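Local coordinates for protein BIFUNCTIONAL PROTEIN Proline utilization A (PutA) (Corynebacterium freiburgense, PDB 5UX5) that probably oxidises proline to glutamate in two steps, pairing an FAD-dependent proline dehydrogenase with an NAD-dependent glutamate-semialdehyde dehydrogenase, at residues I805-R810 with I827-S832. Numbering follows the deposited sequence.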
ATOM      1  N   ILE A 805      21.607  -7.447  -0.077  1.00 38.78           N
ATOM      2  CA  ILE A 805      21.800  -5.996  -0.113  1.00 38.42           C
ATOM      3  C   ILE A 805      23.280  -5.706  -0.408  1.00 55.46           C
ATOM      4  O   ILE A 805      24.157  -6.062   0.392  1.00 51.40           O
ATOM      5  CB  ILE A 805      21.363  -5.326   1.200  1.00 37.80           C
ATOM      6  CG1 ILE A 805      19.887  -5.587   1.471  1.00 36.20           C
ATOM      7  CG2 ILE A 805      21.695  -3.842   1.218  1.00 37.75           C
ATOM      8  CD1 ILE A 805      19.461  -5.106   2.801  1.00 35.73           C
ATOM      9  N   ARG A 806      23.554  -5.096  -1.573  1.00 57.38           N
ATOM     10  CA  ARG A 806      24.869  -4.542  -1.906  1.00 50.67           C
ATOM     11  C   ARG A 806      25.044  -3.141  -1.347  1.00 53.84           C
ATOM     12  O   ARG A 806      24.135  -2.304  -1.437  1.00 58.34           O
ATOM     13  CB  ARG A 806      25.049  -4.410  -3.405  1.00 44.95           C
ATOM     14  CG  ARG A 806      24.840  -5.614  -4.152  1.00 43.99           C
ATOM     15  CD  ARG A 806      24.955  -5.285  -5.601  1.00 46.57           C
ATOM     16  NE  ARG A 806      24.775  -6.530  -6.312  1.00 48.80           N
ATOM     17  CZ  ARG A 806      25.643  -7.028  -7.165  1.00 48.34           C
ATOM     18  NH1 ARG A 806      26.754  -6.352  -7.444  1.00 55.31           N
ATOM     19  NH2 ARG A 806      25.380  -8.194  -7.740  1.00 43.69           N
ATOM     20  N   ASP A 807      26.247  -2.865  -0.861  1.00 47.11           N
ATOM     21  CA  ASP A 807      26.654  -1.556  -0.370  1.00 47.26           C
ATOM     22  C   ASP A 807      27.709  -0.947  -1.304  1.00 51.90           C
ATOM     23  O   ASP A 807      28.496  -1.661  -1.943  1.00 51.08           O
ATOM     24  CB  ASP A 807      27.175  -1.712   1.072  1.00 44.57           C
ATOM     25  CG  ASP A 807      27.175  -0.425   1.866  1.00 46.13           C
ATOM     26  OD1 ASP A 807      26.618   0.591   1.404  1.00 48.34           O
ATOM     27  OD2 ASP A 807      27.689  -0.464   3.009  1.00 45.45           O
ATOM     28  N   ASN A 808      27.728   0.389  -1.366  1.00 55.67           N
ATOM     29  CA  ASN A 808      28.720   1.147  -2.138  1.00 59.39           C
ATOM     30  C   ASN A 808      28.574   0.921  -3.649  1.00 60.12           C
ATOM     31  O   ASN A 808      29.561   0.865  -4.386  1.00 59.00           O
ATOM     32  CB  ASN A 808      30.133   0.815  -1.656  1.00 48.41           C
ATOM     33  CG  ASN A 808      30.367   1.251  -0.223  1.00 51.16           C
ATOM     34  OD1 ASN A 808      30.009   2.363   0.169  1.00 59.70           O
ATOM     35  ND2 ASN A 808      30.908   0.352   0.584  1.00 49.99           N
ATOM     36  N   VAL A 809      27.335   0.785  -4.113  1.00 43.89           N
ATOM     37  CA  VAL A 809      27.066   0.705  -5.547  1.00 51.26           C
ATOM     38  C   VAL A 809      27.367   2.066  -6.163  1.00 56.68           C
ATOM     39  O   VAL A 809      26.787   3.082  -5.766  1.00 54.05           O
ATOM     40  CB  VAL A 809      25.614   0.276  -5.800  1.00 53.07           C
ATOM     41  CG1 VAL A 809      25.229   0.506  -7.233  1.00 40.73           C
ATOM     42  CG2 VAL A 809      25.438  -1.185  -5.454  1.00 55.86           C
ATOM     43  N   ARG A 810      28.326   2.097  -7.173  1.00 58.29           N
ATOM     44  CA  ARG A 810      28.766   3.414  -7.617  1.00 52.67           C
ATOM     45  C   ARG A 810      28.045   3.831  -8.898  1.00 48.89           C
ATOM     46  O   ARG A 810      27.612   2.972  -9.672  1.00 47.63           O
ATOM     47  CB  ARG A 810      30.280   3.414  -7.846  1.00 62.30           C
ATOM     48  CG  ARG A 810      31.144   3.252  -6.588  1.00 70.85           C
ATOM     49  CD  ARG A 810      30.966   4.425  -5.623  1.00 82.85           C
ATOM     50  NE  ARG A 810      31.139   5.733  -6.264  1.00 90.88           N
ATOM     51  CZ  ARG A 810      31.067   6.900  -5.621  1.00 90.13           C
ATOM     52  NH1 ARG A 810      30.824   6.928  -4.310  1.00 92.09           N
ATOM     53  NH2 ARG A 810      31.243   8.041  -6.283  1.00 80.26           N
ATOM     54  N   ILE A 827      22.731  -0.160  -2.285  1.00 42.69           N
ATOM     55  CA  ILE A 827      22.818   1.111  -1.573  1.00 43.26           C
ATOM     56  C   ILE A 827      23.890   1.953  -2.230  1.00 45.57           C
ATOM     57  O   ILE A 827      25.012   1.485  -2.429  1.00 40.71           O
ATOM     58  CB  ILE A 827      23.149   0.928  -0.084  1.00 43.59           C
ATOM     59  CG1 ILE A 827      22.203  -0.087   0.555  1.00 37.65           C
ATOM     60  CG2 ILE A 827      23.108   2.289   0.631  1.00 38.57           C
ATOM     61  CD1 ILE A 827      22.501  -0.354   1.996  1.00 38.17           C
ATOM     62  N   MET A 828      23.540   3.186  -2.573  1.00 49.72           N
ATOM     63  CA  MET A 828      24.490   4.177  -3.045  1.00 39.93           C
ATOM     64  C   MET A 828      24.606   5.259  -1.989  1.00 43.60           C
ATOM     65  O   MET A 828      23.629   5.568  -1.304  1.00 53.87           O
ATOM     66  CB  MET A 828      24.056   4.775  -4.377  1.00 39.24           C
ATOM     67  CG  MET A 828      23.587   3.743  -5.359  1.00 43.07           C
ATOM     68  SD  MET A 828      23.098   4.470  -6.931  1.00 48.16           S
ATOM     69  CE  MET A 828      24.680   4.827  -7.681  1.00 43.73           C
ATOM     70  N   HIS A 829      25.812   5.781  -1.804  1.00 48.80           N
ATOM     71  CA  HIS A 829      26.053   6.844  -0.834  1.00 50.36           C
ATOM     72  C   HIS A 829      26.369   8.121  -1.596  1.00 46.74           C
ATOM     73  O   HIS A 829      27.419   8.218  -2.239  1.00 44.78           O
ATOM     74  CB  HIS A 829      27.186   6.474   0.116  1.00 45.70           C
ATOM     75  CG  HIS A 829      26.930   5.221   0.889  1.00 51.68           C
ATOM     76  ND1 HIS A 829      26.197   5.202   2.058  1.00 53.26           N
ATOM     77  CD2 HIS A 829      27.333   3.946   0.671  1.00 52.27           C
ATOM     78  CE1 HIS A 829      26.145   3.963   2.518  1.00 54.49           C
ATOM     79  NE2 HIS A 829      26.829   3.182   1.698  1.00 55.59           N
ATOM     80  N   ALA A 830      25.483   9.105  -1.495  1.00 42.34           N
ATOM     81  CA  ALA A 830      25.629  10.363  -2.207  1.00 47.49           C
ATOM     82  C   ALA A 830      25.974  11.495  -1.247  1.00 49.16           C
ATOM     83  O   ALA A 830      25.590  11.478  -0.072  1.00 51.79           O
ATOM     84  CB  ALA A 830      24.358  10.705  -2.986  1.00 45.10           C
ATOM     85  N   GLU A 831      26.725  12.475  -1.759  1.00 51.30           N
ATOM     86  CA  GLU A 831      27.167  13.610  -0.956  1.00 49.81           C
ATOM     87  C   GLU A 831      26.091  14.671  -0.769  1.00 52.22           C
ATOM     88  O   GLU A 831      26.229  15.503   0.132  1.00 51.64           O
ATOM     89  CB  GLU A 831      28.390  14.253  -1.597  1.00 48.61           C
ATOM     90  N   SER A 832      25.060  14.699  -1.619  1.00 50.11           N
ATOM     91  CA  SER A 832      24.048  15.747  -1.538  1.00 44.69           C
ATOM     92  C   SER A 832      22.791  15.280  -2.243  1.00 44.53           C
ATOM     93  O   SER A 832      22.831  14.375  -3.079  1.00 46.30           O
ATOM     94  CB  SER A 832      24.515  17.055  -2.169  1.00 44.47           C
ATOM     95  OG  SER A 832      24.387  16.968  -3.577  1.00 48.39           O
TER
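Two neighbouring parallel strands of the aldehyde dehydrogenase part pair here through Arg806 and Ile827, and a histidine-carboxylate bond between Asp807 and His829 ties their ends together. The main-chain N of Ile827 gives its hydrogen to Arg806 O at 2.7 Å, and Ile827 O in turn accepts from Val809 N at 3.0 Å, past the end of the first strand. Asp807 has CG anti to its own N (chi1 -160°), which brings OD1 to His829 NE2 at 2.6 Å; the bond uses the syn side of the carboxylate, whose plane is turned 56° from the ring. The negative charge of Asp807 probably stabilises an NE2-H on His829 and may raise the ring's pKa; OD1 also takes a weak bond from Asn808 N. Asparagine tolerates the left-handed backbone that turns the chain out of the strand here. Beta-branched Ile805 and Ile827 suit extended backbone; Ile805 CG2 meets Ile827 CD1 at 3.7 Å. CG of unbranched, flexible Met828 lies against Val809 O and CB, and the bend at its last torsion (chi3 76°) brings CE back to the same oxygen. Strand 804-807 is flanked by antiparallel strand 786-787, strand 824-830 by parallel strand 728-734, and Met828 reaches Trp839 of helix 833-841, whose N-terminus is capped by Ser832 OG, bonded to Gln835 N.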